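Local structure of PrimPol AEP domain (PP-N190) (Cyanophage S-2L, 6ZP9) at residues L20-L23 with S24-K28; P136-T139 with E140-R144; G189-L192 with Q193-P196. The protein probably synthesises and extends primers during phage DNA replication, acting as the archaeo-eukaryotic primase (AEP) domain of a primase-polymerase. All coordinates share one frame; numbering follows the deposited sequence.

Contact 1 of 3, residues L20-L23 with S24-K28; sequences LLHL and SLLRK
S24 donates its backbone N-H to L20, with S24 N 2.8 Å from L20 O, an i to i+4 bond of helix 16-25. L25 repeats the pattern more directly: its N lies 2.8 Å from L21 O and the N-H...O angle is 172°. The side chains of this pair also meet, crossing obliquely, with L25 CG 3.8 Å from L21 CD1. The L21 side chain sets out away from this partner, but with CG anti to its own nitrogen (chi1 177°) the branch turns back across L25, CD1 meeting its CG. At L26 the backbone bond is longer, L26 N to H22 O measuring 3.2 Å. Here the side chains run side by side in the same direction, and L26 CD1 approaches the imidazole obliquely, 3.6 Å from H22 CD2. The ring is held from beyond the helix, because H22 ND1 is hydrogen-bonded to A165 N, and packing continues outward from L21 and L25 to I178 of strand 177-179 and from L26 to F114 and A87. R27 then breaks the helix: its phi is positive (53°), and R27 N returns to S24 O at 2.9 Å. K28 completes a Schellman motif, its N reaching L23 O at 2.9 Å. Bends far along its chain carry K28 NZ to a salt bridge with D74. The two returning N-H groups occupy the carbonyls of L23 and S24, which the last helical turn would otherwise present without an i+4 donor, and N86 ND2 serves L26 O. The L23, S24 and L26 carbonyls thus have donors where the chain turns, compatible with burying H22, L23 and L26 against the protein interior.

Contact 2 of 3, residues P136-T139 with E140-R144; sequences PAWT and ELQAR
W138 and Q142, one helical turn apart, make the main side-chain contact. Q142 CB sits over one face of the indole, 3.9 Å from the centroid of the W138 six-membered ring and only 11° from its normal, which meets the criteria for a CH-pi interaction. The glutamine then runs alongside the ring, bringing Q142 CD to 3.5 Å from W138 CZ2. Its amide is not stacked flat, since the two planes differ by 35°. Both residues have CG anti to the backbone nitrogen, which explains why the two groups project the same way.

Backbone bonding is that of a regular helix: Q142 N lies 2.8 Å from W138 O, and A143 N lies 3.0 Å from T139 O. This helix, 135-149, packs against strand 85-90 at the margin of an antiparallel sheet. The polar ends of the two side chains tie them to that strand, W138 NE1 bonding to A87 O and Q142 OE1 accepting from F89 N, while Q142 NE2 reaches N155 O outside it.

Charge pairing follows the same i to i+4 spacing. R144 NE forms a salt bridge with E140 OE2 at 2.7 Å, and R144 NH2 reaches E140 OE2 at 3.1 Å. The guanidinium therefore approaches side-on, with two nitrogens converging on one oxygen. That oxygen lies in the guanidinium plane, but R144 NE approaches its anti side tilted 26° from the carboxylate plane.

Contact 3 of 3, residues G189-L192 with Q193-P196; sequences GQML and QVLP
M191 O is approached by two N-H groups: L195 N at 3.0 Å makes the sound bond, while V194 N at 3.3 Å adds a weak one. This sharing marks the C-terminal end of helix 188-194, the last helix of the domain, where i to i+4 bonding mixes with weaker i to i+3 bonding. Q190 O is treated similarly. V194 N lies 3.3 Å from it, and Q193 N at 3.1 Å makes a weak bond to the same Q190 O. L195 is the first residue to abandon helical geometry, with psi at 123°, yet its N-H still points back to the helix. At the other end of the helix, D187 OD2 accepts from Q190 N.

The apolar part of the contact centres on M191. Its chain leaves anti to the backbone nitrogen and then bends at both chi2 (68°) and chi3 (83°), bringing the thioether across the two residues that follow in the next turn. M191 CG touches L195 CD1 at 3.7 Å, and the leucine branch lies athwart the methionine chain. M191 also meets W127 and F129 of strand 123-129, and both M191 and L195 reach I88 of strand 85-90, so this face of the helix is turned to the sheet. On V194 it is the CG2 methyl, placed between the residue's own N and carbonyl carbon, that comes 3.9 Å from M191 SD.

The contacts follow one another along the chain, contact 1 near the N-terminus on helix 16-25, contact 2 on helix 135-149 and contact 3 on the closing helix 188-194. Centres of contacts 2 and 3 lie about 10 Å apart, whereas the centre of contact 1 is about 21 Å and 24 Å from theirs, and it touches neither. The two later helices meet directly: R144 NH1 lies 3.0 Å from L195 O in a probable hydrogen bond, and L141 CD2 packs 3.6 Å from L192 N. The turn after helix 16-25 (L26 on A87) and helices 135-149 and 188-194 (on I88) reach strand 85-90, so elements from near both chain termini pack on this antiparallel sheet.

Contact 1 of 3, residues L20-L23 with S24-K28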
loop_
_atom_site.group_PDB
_atom_site.type_symbol
_atom_site.label_atom_id
_atom_site.label_comp_id
_atom_site.label_asym_id
_atom_site.label_seq_id
_atom_site.Cartn_x
_atom_site.Cartn_y
_atom_site.Cartn_z
ATOM N N LEU A 20 -1.799 -5.678 11.664
ATOM C CA LEU A 20 -2.062 -4.540 12.540
ATOM C C LEU A 20 -0.962 -3.492 12.431
ATOM O O LEU A 20 -1.238 -2.289 12.510
ATOM C CB LEU A 20 -2.226 -5.011 13.984
ATOM C CG LEU A 20 -3.529 -5.794 14.186
ATOM C CD1 LEU A 20 -3.600 -6.339 15.594
ATOM C CD2 LEU A 20 -4.757 -4.935 13.873
ATOM N N LEU A 21 0.290 -3.927 12.222
ATOM C CA LEU A 21 1.385 -2.976 12.041
ATOM C C LEU A 21 1.198 -2.157 10.770
ATOM O O LEU A 21 1.435 -0.946 10.769
ATOM C CB LEU A 21 2.729 -3.708 12.019
ATOM C CG LEU A 21 3.946 -2.817 11.752
ATOM C CD1 LEU A 21 4.174 -1.818 12.873
ATOM C CD2 LEU A 21 5.192 -3.657 11.510
ATOM N N HIS A 22 0.788 -2.803 9.675
ATOM C CA HIS A 22 0.491 -2.080 8.440
ATOM C C HIS A 22 -0.552 -0.996 8.681
ATOM O O HIS A 22 -0.367 0.162 8.281
ATOM C CB HIS A 22 0.007 -3.071 7.373
ATOM C CG HIS A 22 0.152 -2.581 5.964
ATOM N ND1 HIS A 22 0.062 -3.424 4.874
ATOM C CD2 HIS A 22 0.371 -1.338 5.463
ATOM C CE1 HIS A 22 0.221 -2.723 3.761
ATOM N NE2 HIS A 22 0.415 -1.457 4.091
ATOM N N LEU A 23 -1.652 -1.355 9.350
ATOM C CA LEU A 23 -2.701 -0.383 9.661
ATOM C C LEU A 23 -2.186 0.714 10.586
ATOM O O LEU A 23 -2.513 1.895 10.404
ATOM C CB LEU A 23 -3.900 -1.091 10.305
ATOM C CG LEU A 23 -5.041 -1.559 9.395
ATOM C CD1 LEU A 23 -4.502 -2.346 8.238
ATOM C CD2 LEU A 23 -6.015 -2.413 10.177
ATOM N N SER A 24 -1.393 0.334 11.592
ATOM C CA SER A 24 -0.874 1.290 12.558
ATOM C C SER A 24 0.039 2.313 11.888
ATOM O O SER A 24 -0.087 3.524 12.111
ATOM C CB SER A 24 -0.119 0.534 13.651
ATOM O OG SER A 24 0.103 1.376 14.761
ATOM N N LEU A 25 0.977 1.845 11.074
ATOM C CA LEU A 25 1.874 2.776 10.409
ATOM C C LEU A 25 1.116 3.704 9.463
ATOM O O LEU A 25 1.527 4.849 9.253
ATOM C CB LEU A 25 2.960 2.002 9.672
ATOM C CG LEU A 25 3.897 1.183 10.571
ATOM C CD1 LEU A 25 4.842 0.345 9.704
ATOM C CD2 LEU A 25 4.691 2.077 11.514
ATOM N N LEU A 26 -0.000 3.247 8.911
ATOM C CA LEU A 26 -0.830 4.093 8.065
ATOM C C LEU A 26 -1.810 4.947 8.857
ATOM O O LEU A 26 -2.625 5.648 8.242
ATOM C CB LEU A 26 -1.596 3.235 7.054
ATOM C CG LEU A 26 -0.727 2.616 5.956
ATOM C CD1 LEU A 26 -1.598 1.708 5.093
ATOM C CD2 LEU A 26 -0.040 3.698 5.115
ATOM N N ARG A 27 -1.739 4.908 10.192
ATOM C CA ARG A 27 -2.639 5.659 11.078
ATOM C C ARG A 27 -4.109 5.382 10.756
ATOM O O ARG A 27 -4.973 6.253 10.891
ATOM C CB ARG A 27 -2.320 7.155 11.036
ATOM C CG ARG A 27 -0.894 7.439 11.529
ATOM C CD ARG A 27 -0.462 8.904 11.369
ATOM N NE ARG A 27 -1.315 9.812 12.125
ATOM C CZ ARG A 27 -1.116 10.132 13.399
ATOM N NH1 ARG A 27 -0.087 9.616 14.057
ATOM N NH2 ARG A 27 -1.940 10.970 14.014
ATOM N N LYS A 28 -4.405 4.149 10.353
ATOM C CA LYS A 28 -5.754 3.739 9.991
ATOM C C LYS A 28 -6.468 3.072 11.165
ATOM O O LYS A 28 -5.874 2.725 12.189
ATOM C CB LYS A 28 -5.720 2.797 8.788
ATOM C CG LYS A 28 -5.457 3.502 7.483
ATOM C CD LYS A 28 -5.305 2.495 6.338
ATOM C CE LYS A 28 -6.658 1.935 5.935
ATOM N NZ LYS A 28 -7.528 2.946 5.247
#

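Contact 2 of 3, residues P136-T139 with E140-R144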
loop_
_atom_site.group_PDB
_atom_site.type_symbol
_atom_site.label_atom_id
_atom_site.label_comp_id
_atom_site.label_asym_id
_atom_site.label_seq_id
_atom_site.Cartn_x
_atom_site.Cartn_y
_atom_site.Cartn_z
ATOM N N PRO A 136 -7.961 16.104 -3.303
ATOM C CA PRO A 136 -7.280 16.910 -4.341
ATOM C C PRO A 136 -5.793 17.122 -4.072
ATOM O O PRO A 136 -4.967 16.905 -4.974
ATOM C CB PRO A 136 -8.079 18.221 -4.323
ATOM C CG PRO A 136 -9.433 17.809 -3.910
ATOM C CD PRO A 136 -9.204 16.759 -2.857
ATOM N N ALA A 137 -5.428 17.520 -2.845
ATOM C CA ALA A 137 -4.020 17.668 -2.484
ATOM C C ALA A 137 -3.279 16.341 -2.604
ATOM O O ALA A 137 -2.181 16.279 -3.171
ATOM C CB ALA A 137 -3.897 18.214 -1.064
ATOM N N TRP A 138 -3.867 15.267 -2.071
ATOM C CA TRP A 138 -3.233 13.956 -2.166
ATOM C C TRP A 138 -2.991 13.569 -3.618
ATOM O O TRP A 138 -1.914 13.066 -3.964
ATOM C CB TRP A 138 -4.091 12.893 -1.468
ATOM C CG TRP A 138 -3.484 11.535 -1.571
ATOM C CD1 TRP A 138 -2.584 10.975 -0.707
ATOM C CD2 TRP A 138 -3.690 10.569 -2.617
ATOM N NE1 TRP A 138 -2.221 9.723 -1.147
ATOM C CE2 TRP A 138 -2.890 9.448 -2.314
ATOM C CE3 TRP A 138 -4.473 10.543 -3.779
ATOM C CZ2 TRP A 138 -2.847 8.314 -3.128
ATOM C CZ3 TRP A 138 -4.429 9.411 -4.593
ATOM C CH2 TRP A 138 -3.621 8.314 -4.259
ATOM N N THR A 139 -3.988 13.789 -4.482
ATOM C CA THR A 139 -3.872 13.361 -5.873
ATOM C C THR A 139 -2.679 14.027 -6.542
ATOM O O THR A 139 -1.936 13.381 -7.294
ATOM C CB THR A 139 -5.164 13.675 -6.641
ATOM O OG1 THR A 139 -6.263 12.945 -6.075
ATOM C CG2 THR A 139 -5.027 13.306 -8.111
ATOM N N GLU A 140 -2.463 15.310 -6.246
ATOM C CA GLU A 140 -1.338 16.034 -6.828
ATOM C C GLU A 140 -0.007 15.526 -6.287
ATOM O O GLU A 140 0.938 15.322 -7.056
ATOM C CB GLU A 140 -1.488 17.532 -6.570
ATOM C CG GLU A 140 -0.305 18.368 -7.071
ATOM C CD GLU A 140 -0.233 18.464 -8.593
ATOM O OE1 GLU A 140 -1.158 17.960 -9.276
ATOM O OE2 GLU A 140 0.746 19.055 -9.108
ATOM N N LEU A 141 0.079 15.304 -4.971
ATOM C CA LEU A 141 1.302 14.761 -4.383
ATOM C C LEU A 141 1.635 13.394 -4.960
ATOM O O LEU A 141 2.800 13.104 -5.262
ATOM C CB LEU A 141 1.157 14.657 -2.865
ATOM C CG LEU A 141 1.185 15.953 -2.059
ATOM C CD1 LEU A 141 0.732 15.714 -0.621
ATOM C CD2 LEU A 141 2.567 16.587 -2.094
ATOM N N GLN A 142 0.624 12.531 -5.099
ATOM C CA GLN A 142 0.867 11.177 -5.586
ATOM C C GLN A 142 1.327 11.200 -7.035
ATOM O O GLN A 142 2.228 10.443 -7.422
ATOM C CB GLN A 142 -0.403 10.332 -5.421
ATOM C CG GLN A 142 -0.286 8.867 -5.847
ATOM C CD GLN A 142 0.222 7.961 -4.734
ATOM O OE1 GLN A 142 0.905 8.400 -3.819
ATOM N NE2 GLN A 142 -0.125 6.683 -4.813
ATOM N N ALA A 143 0.740 12.081 -7.845
ATOM C CA ALA A 143 1.153 12.197 -9.238
ATOM C C ALA A 143 2.585 12.700 -9.342
ATOM O O ALA A 143 3.369 12.199 -10.160
ATOM C CB ALA A 143 0.200 13.124 -9.993
ATOM N N ARG A 144 2.947 13.680 -8.517
ATOM C CA ARG A 144 4.314 14.185 -8.537
ATOM C C ARG A 144 5.303 13.126 -8.077
ATOM O O ARG A 144 6.420 13.036 -8.612
ATOM C CB ARG A 144 4.423 15.429 -7.667
ATOM C CG ARG A 144 3.636 16.597 -8.212
ATOM C CD ARG A 144 4.008 17.853 -7.462
ATOM N NE ARG A 144 3.165 18.986 -7.822
ATOM C CZ ARG A 144 3.468 20.252 -7.547
ATOM N NH1 ARG A 144 4.604 20.537 -6.914
ATOM N NH2 ARG A 144 2.635 21.230 -7.900
#

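Contact 3 of 3, residues G189-L192 with Q193-P196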
loop_
_atom_site.group_PDB
_atom_site.type_symbol
_atom_site.label_atom_id
_atom_site.label_comp_id
_atom_site.label_asym_id
_atom_site.label_seq_id
_atom_site.Cartn_x
_atom_site.Cartn_y
_atom_site.Cartn_z
ATOM N N GLY A 189 2.593 19.974 2.942
ATOM C CA GLY A 189 3.087 21.190 2.322
ATOM C C GLY A 189 4.576 21.126 2.050
ATOM O O GLY A 189 5.038 21.538 0.984
ATOM N N GLN A 190 5.346 20.613 3.007
ATOM C CA GLN A 190 6.769 20.406 2.772
ATOM C C GLN A 190 6.987 19.419 1.637
ATOM O O GLN A 190 7.880 19.601 0.808
ATOM C CB GLN A 190 7.452 19.915 4.053
ATOM C CG GLN A 190 7.355 20.899 5.205
ATOM C CD GLN A 190 8.282 20.552 6.355
ATOM O OE1 GLN A 190 8.124 19.518 7.006
ATOM N NE2 GLN A 190 9.263 21.414 6.605
ATOM N N MET A 191 6.161 18.374 1.574
ATOM C CA MET A 191 6.306 17.377 0.520
ATOM C C MET A 191 6.022 17.984 -0.848
ATOM O O MET A 191 6.669 17.632 -1.843
ATOM C CB MET A 191 5.375 16.189 0.800
ATOM C CG MET A 191 5.563 15.022 -0.143
ATOM S SD MET A 191 7.161 14.213 0.098
ATOM C CE MET A 191 6.760 13.150 1.487
ATOM N N LEU A 192 5.069 18.916 -0.913
ATOM C CA LEU A 192 4.766 19.569 -2.181
ATOM C C LEU A 192 5.960 20.362 -2.703
ATOM O O LEU A 192 6.132 20.489 -3.918
ATOM C CB LEU A 192 3.545 20.471 -2.015
ATOM C CG LEU A 192 2.854 20.955 -3.289
ATOM C CD1 LEU A 192 2.474 19.777 -4.190
ATOM C CD2 LEU A 192 1.629 21.765 -2.927
ATOM N N GLN A 193 6.806 20.882 -1.811
ATOM C CA GLN A 193 7.973 21.646 -2.241
ATOM C C GLN A 193 9.090 20.756 -2.768
ATOM O O GLN A 193 9.782 21.134 -3.715
ATOM C CB GLN A 193 8.503 22.486 -1.090
ATOM C CG GLN A 193 7.517 23.491 -0.559
ATOM C CD GLN A 193 8.199 24.515 0.290
ATOM O OE1 GLN A 193 8.679 25.531 -0.220
ATOM N NE2 GLN A 193 8.288 24.245 1.589
ATOM N N VAL A 194 9.295 19.581 -2.166
ATOM C CA VAL A 194 10.375 18.700 -2.602
ATOM C C VAL A 194 10.004 17.881 -3.837
ATOM O O VAL A 194 10.897 17.454 -4.573
ATOM C CB VAL A 194 10.813 17.788 -1.441
ATOM C CG1 VAL A 194 10.905 18.591 -0.168
ATOM C CG2 VAL A 194 9.850 16.634 -1.262
ATOM N N LEU A 195 8.716 17.652 -4.087
ATOM C CA LEU A 195 8.211 16.993 -5.281
ATOM C C LEU A 195 7.839 18.037 -6.314
ATOM O O LEU A 195 7.038 18.935 -6.029
ATOM C CB LEU A 195 6.986 16.138 -4.954
ATOM C CG LEU A 195 7.196 14.986 -3.972
ATOM C CD1 LEU A 195 5.888 14.238 -3.701
ATOM C CD2 LEU A 195 8.262 14.062 -4.508
ATOM N N PRO A 196 8.412 17.969 -7.511
ATOM C CA PRO A 196 8.083 18.829 -8.663
ATOM C C PRO A 196 6.730 18.517 -9.276
ATOM O O PRO A 196 6.596 17.602 -10.090
ATOM C CB PRO A 196 9.190 18.521 -9.658
ATOM C CG PRO A 196 10.311 18.004 -8.813
ATOM C CD PRO A 196 9.644 17.199 -7.745
#